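Local coordinates for protein copper chaperone PCu(A)C (Methylosinus trichosporium OB3b, PDB 6P1F) that binds copper through a histidine brace in its PCu(A)C domain, the part modelled here without metal, and probably acts as a periplasmic copper chaperone in a methane-oxidizing bacterium, at residues A25-L30 with V84-I89; S34-D39 with P70-V75; S46-S51 with I89-P94. All blocks are in the same frame, centred on the assembly; numbering follows the deposited sequence.

Contact 1 of 3, residues A25-L30 with V84-I89; sequences AQLYML and VELVDI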
# COMPACT_ATOMS: atom_id res chain seq x y z
N ALA A 25 8.90 3.46 -6.23
CA ALA A 25 8.05 2.50 -6.93
C ALA A 25 6.63 2.67 -6.44
O ALA A 25 6.41 3.23 -5.37
CB ALA A 25 8.55 1.06 -6.69
N GLN A 26 5.66 2.19 -7.21
CA GLN A 26 4.26 2.34 -6.82
C GLN A 26 3.73 1.02 -6.32
O GLN A 26 4.02 -0.02 -6.88
CB GLN A 26 3.42 2.85 -7.96
CG GLN A 26 3.82 4.26 -8.36
CD GLN A 26 2.78 4.97 -9.20
OE1 GLN A 26 1.78 4.38 -9.64
NE2 GLN A 26 3.01 6.27 -9.41
N LEU A 27 2.96 1.10 -5.24
CA LEU A 27 2.31 -0.04 -4.62
C LEU A 27 0.80 0.14 -4.71
O LEU A 27 0.29 1.25 -4.62
CB LEU A 27 2.76 -0.18 -3.17
CG LEU A 27 2.10 -1.30 -2.35
CD1 LEU A 27 3.09 -2.00 -1.41
CD2 LEU A 27 0.90 -0.75 -1.63
N TYR A 28 0.07 -0.96 -4.91
CA TYR A 28 -1.36 -0.91 -5.06
C TYR A 28 -2.02 -1.97 -4.21
O TYR A 28 -1.60 -3.10 -4.23
CB TYR A 28 -1.76 -1.13 -6.52
CG TYR A 28 -0.92 -0.35 -7.50
CD1 TYR A 28 -1.23 0.98 -7.81
CD2 TYR A 28 0.18 -0.94 -8.10
CE1 TYR A 28 -0.46 1.68 -8.72
CE2 TYR A 28 0.94 -0.25 -9.01
CZ TYR A 28 0.61 1.07 -9.32
OH TYR A 28 1.34 1.80 -10.22
N MET A 29 -3.02 -1.59 -3.42
CA MET A 29 -3.74 -2.57 -2.63
C MET A 29 -5.15 -2.09 -2.43
O MET A 29 -5.39 -0.89 -2.35
CB MET A 29 -3.07 -2.79 -1.27
CG MET A 29 -2.90 -1.49 -0.46
SD MET A 29 -1.88 -1.80 1.02
CE MET A 29 -1.68 -0.12 1.65
N LEU A 30 -6.08 -3.03 -2.32
CA LEU A 30 -7.45 -2.68 -1.98
C LEU A 30 -7.57 -2.68 -0.47
O LEU A 30 -7.28 -3.70 0.16
CB LEU A 30 -8.40 -3.71 -2.61
CG LEU A 30 -9.86 -3.74 -2.15
CD1 LEU A 30 -10.52 -2.39 -2.27
CD2 LEU A 30 -10.57 -4.75 -3.04
N VAL A 84 0.08 4.02 -3.70
CA VAL A 84 1.09 4.37 -2.73
C VAL A 84 2.43 4.54 -3.42
O VAL A 84 2.83 3.68 -4.18
CB VAL A 84 1.23 3.28 -1.67
CG1 VAL A 84 2.16 3.74 -0.55
CG2 VAL A 84 -0.14 2.88 -1.14
N GLU A 85 3.15 5.63 -3.15
CA GLU A 85 4.52 5.71 -3.63
C GLU A 85 5.46 5.27 -2.51
O GLU A 85 5.36 5.74 -1.39
CB GLU A 85 4.87 7.13 -4.07
CG GLU A 85 4.38 7.44 -5.46
CD GLU A 85 5.42 8.17 -6.26
OE1 GLU A 85 5.47 9.41 -6.15
OE2 GLU A 85 6.20 7.50 -6.99
N LEU A 86 6.33 4.30 -2.82
CA LEU A 86 7.40 3.87 -1.91
C LEU A 86 8.61 4.71 -2.22
O LEU A 86 9.06 4.75 -3.36
CB LEU A 86 7.72 2.39 -2.11
CG LEU A 86 6.48 1.49 -2.08
CD1 LEU A 86 6.89 0.01 -2.31
CD2 LEU A 86 5.70 1.67 -0.79
N VAL A 87 9.12 5.40 -1.21
CA VAL A 87 10.12 6.44 -1.39
C VAL A 87 11.45 6.02 -0.78
O VAL A 87 11.48 5.55 0.36
CB VAL A 87 9.63 7.74 -0.70
CG1 VAL A 87 10.69 8.86 -0.82
CG2 VAL A 87 8.29 8.18 -1.29
N ASP A 88 12.53 6.26 -1.53
CA ASP A 88 13.90 5.94 -1.09
C ASP A 88 14.04 4.47 -0.77
O ASP A 88 14.40 4.07 0.33
CB ASP A 88 14.32 6.83 0.10
CG ASP A 88 14.38 8.31 -0.27
OD1 ASP A 88 14.48 8.64 -1.48
OD2 ASP A 88 14.36 9.15 0.64
N ILE A 89 13.80 3.66 -1.80
CA ILE A 89 13.96 2.23 -1.72
C ILE A 89 15.44 1.86 -1.63
O ILE A 89 16.23 2.28 -2.48
CB ILE A 89 13.32 1.56 -2.93
CG1 ILE A 89 11.79 1.78 -2.92
CG2 ILE A 89 13.67 0.09 -2.99
CD1 ILE A 89 11.15 1.48 -4.29
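Leu27 and Val84 form one hydrogen-bonded antiparallel pair, Ala25 and Leu86 the next. Leu27 N gives its hydrogen to Val84 O at 2.8 Å, nearly straight at 171°, and Val84 N returns a similar bond to Leu27 O. The Leu86 N to Ala25 O bond is equally short, whereas Ala25 N reaches Leu86 O at 3.2 Å and is more bent. Gln26 and Glu85 face each other between these pairs, amide and carboxylate planes turned 73° apart, with Gln26 NE2 4.2 Å from Glu85 OE2. Each has a stronger partner: Tyr28 OH donates to Gln26 OE1, and Arg24 forms a salt bridge with Glu85, a zinc ligand in another structure of this protein, with no metal bound here. On the other face the packing is apolar. With CG anti to its backbone N (chi1 176°), Leu27 runs alongside Val84 and sets CD2 3.8 Å from Val84 CG2. Ile89, past the corner at Asp88, folds back to put CD1 3.6 Å from Ala25 CB. Strand 24-33 pairs on its other edge with strand 8-16, and strand 73-89 likewise with strand 49-55, while Leu27 touches Met101 and Met29 touches Leu103 of strand 98-105.

Contact 2 of 3, residues S34-D39 with P70-V75; sequences SADRPD and PPLSRV
Pro71 and Leu72 pack against the loop from Ser34 to Pro38 in a surface contact, its centre about 17 Å from the centre of the chain, where strand 24-33 turns toward strand 39-45 and strand 73-89 begins. A single hydrogen bond joins the two segments: Leu72 N to Ala35 O, 3.0 Å, bent to 139° at the hydrogen although the donor lies almost straight beyond the carbonyl oxygen. Pro71 and Leu72 share the remaining touching about equally. Pro71 CB comes within 3.5 Å of Asp36 C, and the Pro71 ring lies alongside that of Pro38, with CG 4.0 Å from Pro38 CD. Leu72 and Ser73 both face Asn33, forming a G1 beta bulge, and Leu72 has the positive phi (51°) expected at its first position. Within the same turn Ser73 OG donates to Pro70 O at 2.7 Å, tilted 31° from the carbonyl plane. The Asn33 side chain ties the two loops together, bonding to Ala35 N, Arg37 O and Pro70 O. Leu72 holds CG anti to its carbonyl carbon, which carries CD2 over the Ser34 carbonyl, 3.6 Å from its oxygen. Asp36 runs beside this leucine and brings OD1 to 3.9 Å from Leu72 CD2.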
# COMPACT_ATOMS: atom_id res chain seq x y z
N SER A 34 -14.45 -2.39 7.16
CA SER A 34 -15.80 -2.87 7.41
C SER A 34 -16.35 -2.44 8.75
O SER A 34 -17.46 -2.85 9.10
CB SER A 34 -15.85 -4.40 7.32
OG SER A 34 -15.67 -4.74 5.97
N ALA A 35 -15.62 -1.63 9.51
CA ALA A 35 -16.14 -1.11 10.79
C ALA A 35 -17.18 -0.01 10.58
O ALA A 35 -17.17 0.71 9.58
CB ALA A 35 -15.00 -0.56 11.67
N ASP A 36 -18.05 0.13 11.57
CA ASP A 36 -19.02 1.22 11.64
C ASP A 36 -18.40 2.50 12.15
O ASP A 36 -19.12 3.45 12.41
CB ASP A 36 -20.15 0.88 12.63
CG ASP A 36 -21.09 -0.14 12.11
OD1 ASP A 36 -21.04 -0.41 10.90
OD2 ASP A 36 -21.89 -0.67 12.93
N ARG A 37 -17.09 2.47 12.37
CA ARG A 37 -16.32 3.60 12.90
C ARG A 37 -15.13 3.78 11.97
O ARG A 37 -14.74 2.84 11.28
CB ARG A 37 -15.84 3.36 14.34
CG ARG A 37 -16.85 2.70 15.27
CD ARG A 37 -17.34 3.66 16.34
NE ARG A 37 -16.27 4.08 17.24
CZ ARG A 37 -16.19 5.29 17.79
NH1 ARG A 37 -17.11 6.22 17.53
NH2 ARG A 37 -15.17 5.58 18.60
N PRO A 38 -14.57 4.99 11.90
CA PRO A 38 -13.47 5.18 10.97
C PRO A 38 -12.19 4.54 11.50
O PRO A 38 -12.08 4.17 12.67
CB PRO A 38 -13.32 6.72 10.89
CG PRO A 38 -13.88 7.20 12.20
CD PRO A 38 -15.00 6.25 12.54
N ASP A 39 -11.24 4.35 10.60
CA ASP A 39 -9.91 3.92 11.00
C ASP A 39 -8.92 4.81 10.24
O ASP A 39 -9.31 5.66 9.45
CB ASP A 39 -9.67 2.42 10.67
CG ASP A 39 -8.66 1.76 11.60
OD1 ASP A 39 -7.73 2.43 12.09
OD2 ASP A 39 -8.76 0.53 11.82
N PRO A 70 -13.08 6.22 6.26
CA PRO A 70 -14.43 6.36 6.81
C PRO A 70 -15.01 4.99 7.14
O PRO A 70 -14.54 3.99 6.59
CB PRO A 70 -15.23 7.01 5.67
CG PRO A 70 -14.22 7.72 4.87
CD PRO A 70 -12.92 6.96 4.99
N PRO A 71 -16.04 4.96 7.99
CA PRO A 71 -16.75 3.70 8.21
C PRO A 71 -17.26 3.13 6.88
O PRO A 71 -17.62 3.89 5.98
CB PRO A 71 -17.93 4.10 9.10
CG PRO A 71 -17.59 5.46 9.63
CD PRO A 71 -16.67 6.11 8.65
N LEU A 72 -17.27 1.80 6.77
CA LEU A 72 -17.89 1.12 5.63
C LEU A 72 -17.42 1.67 4.31
O LEU A 72 -18.23 2.03 3.45
CB LEU A 72 -19.41 1.22 5.72
CG LEU A 72 -20.02 0.77 7.05
CD1 LEU A 72 -21.53 0.88 6.96
CD2 LEU A 72 -19.61 -0.66 7.31
N SER A 73 -16.10 1.75 4.16
CA SER A 73 -15.49 2.34 2.97
C SER A 73 -14.36 1.50 2.46
O SER A 73 -13.90 0.53 3.11
CB SER A 73 -14.96 3.77 3.24
OG SER A 73 -13.79 3.71 4.04
N ARG A 74 -13.91 1.85 1.26
CA ARG A 74 -12.75 1.19 0.69
C ARG A 74 -11.93 2.17 -0.11
O ARG A 74 -12.42 3.22 -0.58
CB ARG A 74 -13.19 0.02 -0.18
CG ARG A 74 -13.91 0.47 -1.43
CD ARG A 74 -14.14 -0.72 -2.35
NE ARG A 74 -14.78 -1.80 -1.61
CZ ARG A 74 -14.80 -3.08 -1.98
NH1 ARG A 74 -14.18 -3.46 -3.10
NH2 ARG A 74 -15.40 -3.97 -1.21
N VAL A 75 -10.65 1.85 -0.23
CA VAL A 75 -9.75 2.52 -1.15
C VAL A 75 -9.33 1.51 -2.19
O VAL A 75 -8.73 0.49 -1.85
CB VAL A 75 -8.53 3.10 -0.44
CG1 VAL A 75 -7.56 3.71 -1.45
CG2 VAL A 75 -8.98 4.15 0.59

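Contact 3 of 3, residues S46-S51 with I89-P94; sequences SADFRS and ISKMNP
Phe49 and Ile89 meet through aliphatic carbon, not the ring: Phe49 CB lies 4.0 Å from Ile89 CG1. The ring leads away from Ile89, with Ser46 CB over one face, 3.4 Å above the plane and offset toward the rim; Met101 and Leu86 also touch this side chain. The Asp48 and Lys91 side chains cross at about a right angle. Lys91 sets CG between its backbone N and carbonyl carbon (chi1 61°), and a bend at chi4 brings NZ back to donate a hydrogen bond to Ala47 O at 3.2 Å from above the carbonyl plane. The salt bridge from NZ to Asp48 OD1 is long at 3.7 Å, with OD1 nearer the lysine methylenes. Asp48 OD2 accepts at 2.7 Å from a water that accepts from Asn93 N. An alanine at Asp48 would probably cost Lys91 this distant counter-charge and leave the water bridging to Asn93 N without its acceptor. Asp48 O is gripped mainly by Ser90 N at 2.7 Å, with weak bonds from Ser90 OG and Lys91 N. Ser46 OG accepts from Asp48 N in an ST turn; Arg50 and Ser51 face Val87 in a classic beta bulge where strand 49-55 meets strand 73-89.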
# COMPACT_ATOMS: atom_id res chain seq x y z
N SER A 46 8.96 -0.83 6.97
CA SER A 46 9.75 -1.72 6.16
C SER A 46 11.20 -1.30 6.19
O SER A 46 11.50 -0.10 6.24
CB SER A 46 9.28 -1.70 4.72
OG SER A 46 10.11 -2.54 3.93
N ALA A 47 12.09 -2.28 6.12
CA ALA A 47 13.51 -2.00 6.05
C ALA A 47 13.91 -1.75 4.59
O ALA A 47 15.06 -1.42 4.31
CB ALA A 47 14.32 -3.15 6.65
N ASP A 48 12.96 -1.93 3.67
CA ASP A 48 13.23 -1.81 2.24
C ASP A 48 13.23 -0.36 1.78
O ASP A 48 13.85 -0.05 0.77
CB ASP A 48 12.22 -2.60 1.39
CG ASP A 48 12.35 -4.11 1.54
OD1 ASP A 48 13.33 -4.58 2.15
OD2 ASP A 48 11.47 -4.84 1.02
N PHE A 49 12.52 0.51 2.49
CA PHE A 49 12.34 1.89 2.01
C PHE A 49 12.11 2.85 3.15
O PHE A 49 11.75 2.46 4.27
CB PHE A 49 11.18 1.97 0.98
CG PHE A 49 9.92 1.29 1.42
CD1 PHE A 49 8.98 1.95 2.19
CD2 PHE A 49 9.65 -0.03 1.03
CE1 PHE A 49 7.80 1.31 2.61
CE2 PHE A 49 8.47 -0.66 1.44
CZ PHE A 49 7.56 0.02 2.24
N ARG A 50 12.35 4.12 2.90
CA ARG A 50 12.26 5.11 3.97
C ARG A 50 10.84 5.46 4.34
O ARG A 50 10.50 5.56 5.52
CB ARG A 50 13.00 6.40 3.55
CG ARG A 50 13.13 7.42 4.71
CD ARG A 50 13.33 8.89 4.24
NE ARG A 50 14.49 9.08 3.37
CZ ARG A 50 15.73 9.33 3.79
NH1 ARG A 50 16.00 9.44 5.09
NH2 ARG A 50 16.72 9.48 2.92
N SER A 51 10.00 5.71 3.35
CA SER A 51 8.70 6.24 3.69
C SER A 51 7.73 5.98 2.57
O SER A 51 8.10 5.43 1.54
CB SER A 51 8.78 7.74 3.98
OG SER A 51 9.31 8.42 2.86
N ILE A 89 13.80 3.66 -1.80
CA ILE A 89 13.96 2.23 -1.72
C ILE A 89 15.44 1.86 -1.63
O ILE A 89 16.23 2.28 -2.48
CB ILE A 89 13.32 1.56 -2.93
CG1 ILE A 89 11.79 1.78 -2.92
CG2 ILE A 89 13.67 0.09 -2.99
CD1 ILE A 89 11.15 1.48 -4.29
N SER A 90 15.82 1.09 -0.61
CA SER A 90 17.22 0.67 -0.53
C SER A 90 17.39 -0.74 -1.08
O SER A 90 18.46 -1.10 -1.57
CB SER A 90 17.74 0.77 0.91
OG SER A 90 16.80 0.22 1.81
N LYS A 91 16.33 -1.54 -1.02
CA LYS A 91 16.38 -2.89 -1.55
C LYS A 91 14.98 -3.37 -1.94
O LYS A 91 13.98 -2.96 -1.33
CB LYS A 91 17.02 -3.84 -0.53
CG LYS A 91 16.28 -3.97 0.78
CD LYS A 91 16.64 -5.30 1.49
CE LYS A 91 16.27 -5.27 2.97
NZ LYS A 91 16.72 -4.02 3.64
N MET A 92 14.91 -4.20 -2.96
CA MET A 92 13.63 -4.77 -3.34
C MET A 92 13.84 -6.18 -3.88
O MET A 92 14.75 -6.42 -4.67
CB MET A 92 12.92 -3.89 -4.39
CG MET A 92 11.48 -4.31 -4.74
SD MET A 92 10.36 -4.40 -3.34
CE MET A 92 10.30 -2.67 -2.80
N ASN A 93 13.02 -7.12 -3.43
CA ASN A 93 13.14 -8.47 -3.93
C ASN A 93 12.85 -8.51 -5.44
O ASN A 93 12.24 -7.58 -6.00
CB ASN A 93 12.21 -9.40 -3.12
CG ASN A 93 12.78 -9.78 -1.76
OD1 ASN A 93 14.00 -9.80 -1.59
ND2 ASN A 93 11.91 -10.05 -0.78
N PRO A 94 13.27 -9.59 -6.11
CA PRO A 94 13.03 -9.74 -7.54
C PRO A 94 11.56 -9.80 -7.90
O PRO A 94 10.71 -10.15 -7.07
CB PRO A 94 13.68 -11.09 -7.88
CG PRO A 94 14.67 -11.31 -6.83
CD PRO A 94 14.15 -10.65 -5.59
O HOH W 1 11.68 -6.87 -0.80

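Overall arrangement
The three contacts are strung along strand 73-89 and the loop that follows it. Contact 1 is the buried one, joining central strands by regular backbone bonds and apolar side chains. Contact 2 lies at the surface where that strand starts, 22 Å away between centres, and relies on prolines and one backbone bond; Leu30 of contact 1 still packs on Val75 and Arg74 there. Contact 3, partly buried, sits at the other end, opposite contact 2 across the chain's centre, and adds a long salt bridge and a bridging water to its backbone bonds. It shares Ile89 with contact 1, and the Arg50 to Asp88 salt bridge links the two. Glu85 brings only contact 1 into the zinc site.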